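Local atomic coordinates of phosphoribosylformylglycinamidine synthase 2 (PDB entry 3VIU), a protein that belongs to the AIR synthase related (PurM-like) family, carrying two N-terminal and C-terminal domain pairs in one chain, and binds adenosine-5'-diphosphate and a magnesium ion. Residues A[197-202]-A[286-291]; A[322-325]-A[330-333]; A[448-453]-A[621-626]; A[577-582]-A[652-657]. One frame throughout, in Å; residues are numbered along the deposited sequence.

Contact 1. Residues A[197-202]-A[286-291]; sequences IYYAGA and LVPTRE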
loop_
_atom_site.group_PDB
_atom_site.type_symbol
_atom_site.label_atom_id
_atom_site.label_comp_id
_atom_site.label_asym_id
_atom_site.label_seq_id
_atom_site.Cartn_x
_atom_site.Cartn_y
_atom_site.Cartn_z
ATOM N N ILE A 197 11.938 -27.853 -11.559
ATOM C CA ILE A 197 11.748 -26.545 -10.932
ATOM C C ILE A 197 13.120 -25.959 -10.598
ATOM O O ILE A 197 13.886 -26.551 -9.829
ATOM C CB ILE A 197 10.948 -26.655 -9.616
ATOM C CG1 ILE A 197 9.733 -27.566 -9.804
ATOM C CG2 ILE A 197 10.538 -25.274 -9.154
ATOM C CD1 ILE A 197 8.805 -27.129 -10.888
ATOM N N TYR A 198 13.430 -24.798 -11.168
ATOM C CA TYR A 198 14.720 -24.171 -10.918
ATOM C C TYR A 198 14.743 -23.205 -9.739
ATOM O O TYR A 198 13.729 -22.604 -9.376
ATOM C CB TYR A 198 15.221 -23.467 -12.178
ATOM C CG TYR A 198 15.787 -24.408 -13.215
ATOM C CD1 TYR A 198 14.985 -25.371 -13.830
ATOM C CD2 TYR A 198 17.122 -24.324 -13.600
ATOM C CE1 TYR A 198 15.498 -26.221 -14.805
ATOM C CE2 TYR A 198 17.647 -25.168 -14.574
ATOM C CZ TYR A 198 16.831 -26.113 -15.175
ATOM O OH TYR A 198 17.349 -26.939 -16.151
ATOM N N TYR A 199 15.930 -23.078 -9.156
ATOM C CA TYR A 199 16.198 -22.224 -8.009
ATOM C C TYR A 199 17.301 -21.266 -8.429
ATOM O O TYR A 199 18.331 -21.701 -8.950
ATOM C CB TYR A 199 16.675 -23.098 -6.842
ATOM C CG TYR A 199 17.276 -22.385 -5.644
ATOM C CD1 TYR A 199 18.391 -21.560 -5.770
ATOM C CD2 TYR A 199 16.765 -22.599 -4.366
ATOM C CE1 TYR A 199 18.983 -20.970 -4.647
ATOM C CE2 TYR A 199 17.343 -22.019 -3.244
ATOM C CZ TYR A 199 18.450 -21.207 -3.385
ATOM O OH TYR A 199 19.024 -20.641 -2.262
ATOM N N ALA A 200 17.086 -19.974 -8.199
ATOM C CA ALA A 200 18.074 -18.957 -8.544
ATOM C C ALA A 200 18.145 -17.875 -7.475
ATOM O O ALA A 200 17.172 -17.626 -6.775
ATOM C CB ALA A 200 17.734 -18.339 -9.878
ATOM N N GLY A 201 19.302 -17.235 -7.360
ATOM C CA GLY A 201 19.476 -16.188 -6.366
ATOM C C GLY A 201 20.458 -16.564 -5.269
ATOM O O GLY A 201 21.334 -17.392 -5.475
ATOM N N ALA A 202 20.310 -15.951 -4.102
ATOM C CA ALA A 202 21.186 -16.225 -2.970
ATOM C C ALA A 202 21.068 -17.680 -2.523
ATOM O O ALA A 202 20.100 -18.367 -2.852
ATOM C CB ALA A 202 20.835 -15.299 -1.805
ATOM N N LEU A 286 20.031 -30.721 -3.616
ATOM C CA LEU A 286 20.402 -29.894 -4.759
ATOM C C LEU A 286 20.301 -28.404 -4.457
ATOM O O LEU A 286 20.788 -27.572 -5.230
ATOM C CB LEU A 286 19.533 -30.250 -5.968
ATOM C CG LEU A 286 20.132 -31.243 -6.969
ATOM C CD1 LEU A 286 21.093 -32.179 -6.290
ATOM C CD2 LEU A 286 19.011 -32.007 -7.643
ATOM N N VAL A 287 19.677 -28.075 -3.326
ATOM C CA VAL A 287 19.501 -26.687 -2.897
ATOM C C VAL A 287 20.828 -26.046 -2.444
ATOM O O VAL A 287 21.499 -26.556 -1.548
ATOM C CB VAL A 287 18.459 -26.605 -1.725
ATOM C CG1 VAL A 287 18.319 -25.180 -1.224
ATOM C CG2 VAL A 287 17.112 -27.113 -2.195
ATOM N N PRO A 288 21.218 -24.919 -3.070
ATOM C CA PRO A 288 22.452 -24.189 -2.750
ATOM C C PRO A 288 22.437 -23.747 -1.292
ATOM O O PRO A 288 21.503 -23.087 -0.852
ATOM C CB PRO A 288 22.401 -22.989 -3.695
ATOM C CG PRO A 288 21.618 -23.500 -4.847
ATOM C CD PRO A 288 20.504 -24.257 -4.172
ATOM N N THR A 289 23.479 -24.100 -0.553
ATOM C CA THR A 289 23.565 -23.759 0.859
ATOM C C THR A 289 24.680 -22.753 1.148
ATOM O O THR A 289 25.715 -22.751 0.484
ATOM C CB THR A 289 23.806 -25.024 1.708
ATOM O OG1 THR A 289 24.968 -25.706 1.217
ATOM C CG2 THR A 289 22.603 -25.954 1.644
ATOM N N ARG A 290 24.460 -21.913 2.157
ATOM C CA ARG A 290 25.423 -20.891 2.554
ATOM C C ARG A 290 26.115 -21.271 3.854
ATOM O O ARG A 290 27.173 -20.729 4.183
ATOM C CB ARG A 290 24.700 -19.557 2.744
ATOM C CG ARG A 290 25.600 -18.386 3.094
ATOM C CD ARG A 290 24.754 -17.189 3.488
ATOM N NE ARG A 290 24.149 -17.366 4.805
ATOM C CZ ARG A 290 23.027 -16.773 5.205
ATOM N NH1 ARG A 290 22.563 -16.993 6.432
ATOM N NH2 ARG A 290 22.360 -15.977 4.374
ATOM N N GLU A 291 25.505 -22.193 4.597
ATOM C CA GLU A 291 26.050 -22.649 5.875
ATOM C C GLU A 291 26.109 -24.170 5.951
ATOM O O GLU A 291 25.305 -24.867 5.338
ATOM C CB GLU A 291 25.208 -22.102 7.029
ATOM C CG GLU A 291 25.230 -20.589 7.119
ATOM C CD GLU A 291 24.277 -20.046 8.163
ATOM O OE1 GLU A 291 24.386 -20.460 9.336
ATOM O OE2 GLU A 291 23.422 -19.205 7.813
#
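The pyrrolidine ring of P288 lies over one face of the Y199 phenol. P288 CD sits 3.6 Å from the centroid of the Y199 ring and only 10° off the ring normal, a CH-pi contact over the middle of the ring. P288 CG leans toward one side of the same face, 3.7 Å from Y199 CE1. The two side chains approach from opposite directions, and the proline meets the face with its CD and CG. V287, by contrast, crosses Y199 at about a right angle. On the same side of the ring plane as the proline, its CG1 methyl, anti to the backbone N (chi1 177°), comes obliquely to within 3.9 Å of Y199 CE2.

Y199 is swung out from its strand with CG anti to the backbone N (chi1 168°), which carries the phenol across to the loop. Its far end is fixed by the hydroxyl: Y199 OH donates to A202 O at 2.6 Å, in the carbonyl plane and on a lone pair, and also hydrogen-bonds T204 OG1. The buried ring is thus gripped at its polar tip while the proline covers a face.

Strand 196-201 lies between strands 307-312 and 331-338 in a mixed sheet. The contact is proline-on-tyrosine packing that lays the loop after strand 279-283 against this sheet of the AIR synthase related C-terminal domain.

Contact 2. Residues A[322-325]-A[330-333]; sequences EVFG and DCVP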
loop_
_atom_site.group_PDB
_atom_site.type_symbol
_atom_site.label_atom_id
_atom_site.label_comp_id
_atom_site.label_asym_id
_atom_site.label_seq_id
_atom_site.Cartn_x
_atom_site.Cartn_y
_atom_site.Cartn_z
ATOM N N GLU A 322 20.818 -20.115 -19.720
ATOM C CA GLU A 322 21.594 -19.115 -20.437
ATOM C C GLU A 322 21.166 -17.708 -20.051
ATOM O O GLU A 322 22.010 -16.823 -19.875
ATOM C CB GLU A 322 21.477 -19.349 -21.947
ATOM C CG GLU A 322 22.128 -20.677 -22.357
ATOM C CD GLU A 322 22.038 -20.976 -23.840
ATOM O OE1 GLU A 322 22.526 -22.053 -24.248
ATOM O OE2 GLU A 322 21.486 -20.145 -24.593
ATOM N N VAL A 323 19.862 -17.501 -19.902
ATOM C CA VAL A 323 19.374 -16.197 -19.493
ATOM C C VAL A 323 20.084 -15.790 -18.207
ATOM O O VAL A 323 20.635 -14.696 -18.118
ATOM C CB VAL A 323 17.857 -16.201 -19.239
ATOM C CG1 VAL A 323 17.444 -14.894 -18.569
ATOM C CG2 VAL A 323 17.114 -16.350 -20.552
ATOM N N PHE A 324 20.086 -16.673 -17.214
ATOM C CA PHE A 324 20.745 -16.352 -15.958
ATOM C C PHE A 324 22.246 -16.280 -16.117
ATOM O O PHE A 324 22.907 -15.505 -15.431
ATOM C CB PHE A 324 20.364 -17.358 -14.871
ATOM C CG PHE A 324 19.022 -17.095 -14.273
ATOM C CD1 PHE A 324 17.876 -17.144 -15.060
ATOM C CD2 PHE A 324 18.901 -16.732 -12.939
ATOM C CE1 PHE A 324 16.639 -16.833 -14.531
ATOM C CE2 PHE A 324 17.666 -16.418 -12.397
ATOM C CZ PHE A 324 16.531 -16.467 -13.190
ATOM N N GLY A 325 22.787 -17.084 -17.024
ATOM C CA GLY A 325 24.220 -17.051 -17.254
ATOM C C GLY A 325 24.617 -15.659 -17.721
ATOM O O GLY A 325 25.629 -15.112 -17.289
ATOM N N ASP A 330 23.558 -18.186 -11.238
ATOM C CA ASP A 330 23.404 -19.631 -11.346
ATOM C C ASP A 330 21.915 -19.938 -11.267
ATOM O O ASP A 330 21.194 -19.346 -10.465
ATOM C CB ASP A 330 24.105 -20.354 -10.191
ATOM C CG ASP A 330 25.531 -19.880 -9.973
ATOM O OD1 ASP A 330 26.328 -19.916 -10.939
ATOM O OD2 ASP A 330 25.856 -19.477 -8.829
ATOM N N CYS A 331 21.466 -20.865 -12.102
ATOM C CA CYS A 331 20.071 -21.271 -12.124
ATOM C C CYS A 331 20.082 -22.794 -12.192
ATOM O O CYS A 331 20.322 -23.370 -13.250
ATOM C CB CYS A 331 19.378 -20.678 -13.351
ATOM S SG CYS A 331 17.569 -20.769 -13.321
ATOM N N VAL A 332 19.818 -23.444 -11.062
ATOM C CA VAL A 332 19.848 -24.897 -11.003
ATOM C C VAL A 332 18.548 -25.604 -10.630
ATOM O O VAL A 332 17.770 -25.118 -9.814
ATOM C CB VAL A 332 20.946 -25.366 -10.025
ATOM C CG1 VAL A 332 22.300 -24.813 -10.471
ATOM C CG2 VAL A 332 20.619 -24.914 -8.600
ATOM N N PRO A 333 18.298 -26.774 -11.246
ATOM C CA PRO A 333 17.096 -27.571 -10.985
ATOM C C PRO A 333 17.159 -28.085 -9.547
ATOM O O PRO A 333 18.178 -28.642 -9.119
ATOM C CB PRO A 333 17.190 -28.689 -12.024
ATOM C CG PRO A 333 18.665 -28.856 -12.206
ATOM C CD PRO A 333 19.146 -27.425 -12.262
#
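C331 places its thiol over the face of the F324 ring. C331 SG is 4.0 Å from the centroid of that ring and 10° off its normal, a sulfur-aromatic contact centred on the phenyl group. The methylene meets the root of the ring: C331 CB approaches F324 CG to 3.7 Å and also packs on F324 CB. The cysteine therefore spans its partner, CB against the attachment point and sulfur over the middle. D330 adds a looser touch through its backbone, with D330 O lying obliquely 4.3 Å from F324 CD2, while its CB is directed away from the helix.

Two torsions set up this overlap. In C331 the sulfur stands anti to the backbone N (chi1 -166°) and reaches out over the ring. In F324 it is the carbonyl carbon that CG opposes, with chi1 at -79°, and the ring turns its face to the strand. Both side chains are buried, and the contact is carried by carbon and sulfur.

A second layer closes around the pair. F324 also packs on L329, and C331 touches Y198, so the connecting loop and the sheet both take part in holding the two residues.

Four residues join the two segments, and the chain passes from helix 317-326 through a short connection into strand 331-338. F324 of that helix packs on C331 and A200, from the neighbouring strands 331-338 and 196-201, and on A244 of helix 235-250.

Contact 3. Residues A[448-453]-A[621-626]; sequences DQNPRY and VAEGGL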
loop_
_atom_site.group_PDB
_atom_site.type_symbol
_atom_site.label_atom_id
_atom_site.label_comp_id
_atom_site.label_asym_id
_atom_site.label_seq_id
_atom_site.Cartn_x
_atom_site.Cartn_y
_atom_site.Cartn_z
ATOM N N ASP A 448 -3.534 5.685 0.843
ATOM C CA ASP A 448 -4.067 6.522 1.925
ATOM C C ASP A 448 -4.775 5.761 3.034
ATOM O O ASP A 448 -5.157 4.607 2.879
ATOM C CB ASP A 448 -5.110 7.525 1.405
ATOM C CG ASP A 448 -4.524 8.633 0.565
ATOM O OD1 ASP A 448 -4.780 8.615 -0.658
ATOM O OD2 ASP A 448 -3.834 9.529 1.122
ATOM N N GLN A 449 -4.954 6.469 4.145
ATOM C CA GLN A 449 -5.692 6.033 5.326
ATOM C C GLN A 449 -5.434 7.056 6.421
ATOM O O GLN A 449 -4.317 7.564 6.578
ATOM C CB GLN A 449 -5.348 4.604 5.781
ATOM C CG GLN A 449 -4.228 4.443 6.771
ATOM C CD GLN A 449 -4.596 4.803 8.203
ATOM O OE1 GLN A 449 -5.597 4.332 8.759
ATOM N NE2 GLN A 449 -3.762 5.626 8.816
ATOM N N ASN A 450 -6.509 7.381 7.132
ATOM C CA ASN A 450 -6.498 8.346 8.212
ATOM C C ASN A 450 -6.760 7.593 9.523
ATOM O O ASN A 450 -7.864 7.127 9.770
ATOM C CB ASN A 450 -7.588 9.388 7.932
ATOM C CG ASN A 450 -7.655 10.479 8.990
ATOM O OD1 ASN A 450 -7.853 11.653 8.661
ATOM N ND2 ASN A 450 -7.511 10.102 10.261
ATOM N N PRO A 451 -5.740 7.475 10.383
ATOM C CA PRO A 451 -5.884 6.767 11.663
ATOM C C PRO A 451 -6.889 7.341 12.654
ATOM O O PRO A 451 -7.494 6.588 13.420
ATOM C CB PRO A 451 -4.462 6.755 12.216
ATOM C CG PRO A 451 -3.878 7.993 11.659
ATOM C CD PRO A 451 -4.372 7.999 10.232
ATOM N N ARG A 452 -7.069 8.659 12.650
ATOM C CA ARG A 452 -8.018 9.291 13.568
ATOM C C ARG A 452 -9.440 8.858 13.224
ATOM O O ARG A 452 -10.193 8.434 14.096
ATOM C CB ARG A 452 -7.878 10.814 13.507
ATOM C CG ARG A 452 -6.480 11.297 13.870
ATOM C CD ARG A 452 -6.403 12.809 13.987
ATOM N NE ARG A 452 -5.078 13.266 14.413
ATOM C CZ ARG A 452 -4.498 12.934 15.564
ATOM N NH1 ARG A 452 -5.115 12.131 16.418
ATOM N NH2 ARG A 452 -3.306 13.421 15.875
ATOM N N TYR A 453 -9.799 8.948 11.948
ATOM C CA TYR A 453 -11.122 8.527 11.486
ATOM C C TYR A 453 -11.296 7.034 11.790
ATOM O O TYR A 453 -12.321 6.597 12.324
ATOM C CB TYR A 453 -11.251 8.694 9.969
ATOM C CG TYR A 453 -11.142 10.102 9.427
ATOM C CD1 TYR A 453 -11.253 10.337 8.054
ATOM C CD2 TYR A 453 -10.983 11.199 10.272
ATOM C CE1 TYR A 453 -11.214 11.623 7.533
ATOM C CE2 TYR A 453 -10.947 12.486 9.762
ATOM C CZ TYR A 453 -11.063 12.693 8.394
ATOM O OH TYR A 453 -11.036 13.967 7.884
ATOM N N VAL A 621 -9.343 18.736 -0.969
ATOM C CA VAL A 621 -9.306 19.289 0.374
ATOM C C VAL A 621 -9.445 18.158 1.391
ATOM O O VAL A 621 -10.523 17.591 1.558
ATOM C CB VAL A 621 -10.452 20.303 0.577
ATOM C CG1 VAL A 621 -10.334 20.950 1.953
ATOM C CG2 VAL A 621 -10.417 21.362 -0.521
ATOM N N ALA A 622 -8.351 17.836 2.073
ATOM C CA ALA A 622 -8.372 16.760 3.045
ATOM C C ALA A 622 -8.094 17.250 4.448
ATOM O O ALA A 622 -8.660 18.251 4.882
ATOM C CB ALA A 622 -7.373 15.681 2.651
ATOM N N GLU A 623 -7.219 16.551 5.163
ATOM C CA GLU A 623 -6.925 16.939 6.535
ATOM C C GLU A 623 -6.426 18.374 6.631
ATOM O O GLU A 623 -5.651 18.826 5.787
ATOM C CB GLU A 623 -5.927 15.966 7.179
ATOM C CG GLU A 623 -5.019 15.195 6.213
ATOM C CD GLU A 623 -5.691 13.995 5.553
ATOM O OE1 GLU A 623 -6.282 13.161 6.277
ATOM O OE2 GLU A 623 -5.610 13.880 4.306
ATOM N N GLY A 624 -6.900 19.092 7.651
ATOM C CA GLY A 624 -6.500 20.475 7.838
ATOM C C GLY A 624 -7.471 21.487 7.248
ATOM O O GLY A 624 -7.354 22.689 7.488
ATOM N N GLY A 625 -8.420 21.009 6.450
ATOM C CA GLY A 625 -9.412 21.897 5.869
ATOM C C GLY A 625 -9.023 22.757 4.679
ATOM O O GLY A 625 -7.896 22.710 4.176
ATOM N N LEU A 626 -9.986 23.567 4.252
ATOM C CA LEU A 626 -9.847 24.457 3.108
ATOM C C LEU A 626 -8.588 25.314 3.076
ATOM O O LEU A 626 -7.922 25.395 2.049
ATOM C CB LEU A 626 -11.080 25.365 3.007
ATOM C CG LEU A 626 -11.003 26.442 1.919
ATOM C CD1 LEU A 626 -10.820 25.798 0.550
ATOM C CD2 LEU A 626 -12.258 27.288 1.943
#
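N450 meets E623 through the end of its amide. Its CB is directed toward the 621-626 segment, and CG stands anti to the backbone N (chi1 -179°), which sets the amide between the start of helix 451-456 and E623. CG comes within 4.1 Å of E623 OE1. Beyond it, the terminal atom modelled as OD1 lies 3.2 Å from E623 OE1. This position, which either end of the amide may occupy, is also 3.2 Å above the plane of the Y453 ring, over its centre. The other terminal position, modelled as ND2, is 2.8 Å from R452 N, at the first turn of the helix for which N450 is the N-cap residue.

E623 runs alongside N450, pointing the other way, with its chain bent at chi2 (-80°) and the amide and carboxylate planes 41° apart. It sits in a type II beta turn from A622 to G625, closed by a hydrogen bond from G625 N to A622 O. Here G624 has the positive phi usual at the third position of such a turn. The E623 side chain is about 6 Å from the bound magnesium ion, whose ligands include D620, just ahead of this segment.

The contact thus joins an N-terminal and a C-terminal family domain: the start of helix 451-456, just after strand 441-448, faces the turn between strand 618-620 and helix 625-634, with helix 458-475 packing on D448 and A622.

Contact 4. Residues A[577-582]-A[652-657]; sequences SEVLYL and ALFGEA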
loop_
_atom_site.group_PDB
_atom_site.type_symbol
_atom_site.label_atom_id
_atom_site.label_comp_id
_atom_site.label_asym_id
_atom_site.label_seq_id
_atom_site.Cartn_x
_atom_site.Cartn_y
_atom_site.Cartn_z
ATOM N N SER A 577 -10.693 15.561 13.679
ATOM C CA SER A 577 -9.907 16.370 12.761
ATOM C C SER A 577 -8.552 16.761 13.303
ATOM O O SER A 577 -8.245 16.554 14.486
ATOM C CB SER A 577 -10.658 17.643 12.404
ATOM O OG SER A 577 -10.689 18.526 13.514
ATOM N N GLU A 578 -7.747 17.338 12.413
ATOM C CA GLU A 578 -6.419 17.816 12.758
ATOM C C GLU A 578 -6.553 19.027 13.679
ATOM O O GLU A 578 -5.928 19.093 14.727
ATOM C CB GLU A 578 -5.653 18.241 11.501
ATOM C CG GLU A 578 -5.034 17.120 10.703
ATOM C CD GLU A 578 -4.054 16.296 11.525
ATOM O OE1 GLU A 578 -3.400 16.865 12.435
ATOM O OE2 GLU A 578 -3.938 15.081 11.247
ATOM N N VAL A 579 -7.380 19.986 13.282
ATOM C CA VAL A 579 -7.545 21.187 14.073
ATOM C C VAL A 579 -8.056 20.877 15.472
ATOM O O VAL A 579 -7.717 21.577 16.421
ATOM C CB VAL A 579 -8.499 22.206 13.385
ATOM C CG1 VAL A 579 -9.957 21.779 13.574
ATOM C CG2 VAL A 579 -8.255 23.605 13.951
ATOM N N LEU A 580 -8.873 19.835 15.603
ATOM C CA LEU A 580 -9.393 19.469 16.920
ATOM C C LEU A 580 -8.231 19.011 17.793
ATOM O O LEU A 580 -8.086 19.444 18.940
ATOM C CB LEU A 580 -10.424 18.338 16.820
ATOM C CG LEU A 580 -10.866 17.741 18.169
ATOM C CD1 LEU A 580 -11.526 18.812 19.034
ATOM C CD2 LEU A 580 -11.826 16.597 17.938
ATOM N N TYR A 581 -7.402 18.135 17.235
ATOM C CA TYR A 581 -6.251 17.605 17.951
ATOM C C TYR A 581 -5.282 18.706 18.360
ATOM O O TYR A 581 -4.722 18.667 19.448
ATOM C CB TYR A 581 -5.502 16.590 17.091
ATOM C CG TYR A 581 -4.245 16.081 17.747
ATOM C CD1 TYR A 581 -4.305 15.177 18.807
ATOM C CD2 TYR A 581 -2.993 16.508 17.315
ATOM C CE1 TYR A 581 -3.150 14.709 19.417
ATOM C CE2 TYR A 581 -1.829 16.045 17.919
ATOM C CZ TYR A 581 -1.916 15.145 18.970
ATOM O OH TYR A 581 -0.769 14.682 19.575
ATOM N N LEU A 582 -5.084 19.675 17.473
ATOM C CA LEU A 582 -4.183 20.786 17.740
ATOM C C LEU A 582 -4.686 21.670 18.874
ATOM O O LEU A 582 -3.896 22.146 19.684
ATOM C CB LEU A 582 -4.005 21.644 16.484
ATOM C CG LEU A 582 -3.180 22.921 16.692
ATOM C CD1 LEU A 582 -1.710 22.565 16.687
ATOM C CD2 LEU A 582 -3.479 23.936 15.595
ATOM N N ALA A 652 -15.308 26.108 8.897
ATOM C CA ALA A 652 -15.152 26.495 7.505
ATOM C C ALA A 652 -13.703 26.629 7.064
ATOM O O ALA A 652 -13.359 26.275 5.951
ATOM C CB ALA A 652 -15.893 27.800 7.239
ATOM N N LEU A 653 -12.847 27.132 7.934
ATOM C CA LEU A 653 -11.464 27.321 7.547
ATOM C C LEU A 653 -10.583 26.079 7.700
ATOM O O LEU A 653 -9.666 25.862 6.898
ATOM C CB LEU A 653 -10.875 28.499 8.337
ATOM C CG LEU A 653 -11.677 29.815 8.251
ATOM C CD1 LEU A 653 -11.082 30.858 9.180
ATOM C CD2 LEU A 653 -11.687 30.325 6.818
ATOM N N PHE A 654 -10.886 25.246 8.693
ATOM C CA PHE A 654 -10.075 24.061 8.967
ATOM C C PHE A 654 -10.828 22.749 9.118
ATOM O O PHE A 654 -10.205 21.698 9.228
ATOM C CB PHE A 654 -9.274 24.298 10.239
ATOM C CG PHE A 654 -8.593 25.622 10.271
ATOM C CD1 PHE A 654 -7.441 25.842 9.526
ATOM C CD2 PHE A 654 -9.103 26.657 11.049
ATOM C CE1 PHE A 654 -6.798 27.075 9.558
ATOM C CE2 PHE A 654 -8.471 27.895 11.089
ATOM C CZ PHE A 654 -7.312 28.105 10.341
ATOM N N GLY A 655 -12.157 22.815 9.148
ATOM C CA GLY A 655 -12.959 21.612 9.289
ATOM C C GLY A 655 -12.715 20.671 8.130
ATOM O O GLY A 655 -12.366 21.114 7.033
ATOM N N GLU A 656 -12.897 19.377 8.353
ATOM C CA GLU A 656 -12.666 18.416 7.279
ATOM C C GLU A 656 -13.955 17.810 6.713
ATOM O O GLU A 656 -14.938 17.638 7.430
ATOM C CB GLU A 656 -11.717 17.319 7.779
ATOM C CG GLU A 656 -10.592 17.893 8.634
ATOM C CD GLU A 656 -9.580 16.857 9.101
ATOM O OE1 GLU A 656 -9.949 15.670 9.265
ATOM O OE2 GLU A 656 -8.412 17.247 9.322
ATOM N N ALA A 657 -13.937 17.516 5.413
ATOM C CA ALA A 657 -15.070 16.910 4.707
ATOM C C ALA A 657 -14.565 16.351 3.386
ATOM O O ALA A 657 -13.812 17.008 2.673
ATOM C CB ALA A 657 -16.166 17.938 4.443
HETATM O O HOH W 1 -8.437 20.111 10.579
#
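E656 takes CG anti to its carbonyl carbon (chi1 -41°) and then runs extended, carrying its carboxylate to the N-terminus of helix 578-584. S577, the N-cap residue there, packs its CB against E656 CD at 3.6 Å. With chi1 near 71°, S577 OG is folded back over the helix and accepts from L580 N at 3.1 Å, a side-chain capping bond; the same hydroxyl bonds L574 O.

The carboxylate adds a second grip on this helix start. E578 N donates to E656 OE2 at 3.2 Å and 165°, approaching from well above the carboxylate plane. G624 N and a water also bond OE2, so three donors hold this one oxygen of a buried acid. OE1 faces Y453 OH in a bond modelled so short that its length is doubtful. E578 bends its own carboxylate away, to Y162 OH.

At the next residue, V579 meets F654 nearly perpendicular, V579 CB lying 3.9 Å from F654 CB; helix 391-399 packs on both through V394.

The water bridges the helix start and the loop after helix 650-653: it accepts from V579 N at 2.9 Å and donates to F654 O (2.7 Å) and E656 OE2 (3.1 Å).

How the contacts relate
The four contacts form two pairs on opposite sides of the chain's centre. Contacts 1 and 2, their centres 11 Å apart, share one sheet: Y199 N and V332 O lie 2.8 Å apart, a probable hydrogen bond between neighbouring strands. Contacts 3 and 4 are 9 Å apart between centres, and their segments alternate along the chain; E656 ties them, with OE2 2.9 Å from G624 N. Between the pairs the centres are 47 to 58 Å apart. Contact 3 lies closer to the magnesium ion, about 6 Å from the side chain of E623, against about 12 Å for that of E656 in contact 4.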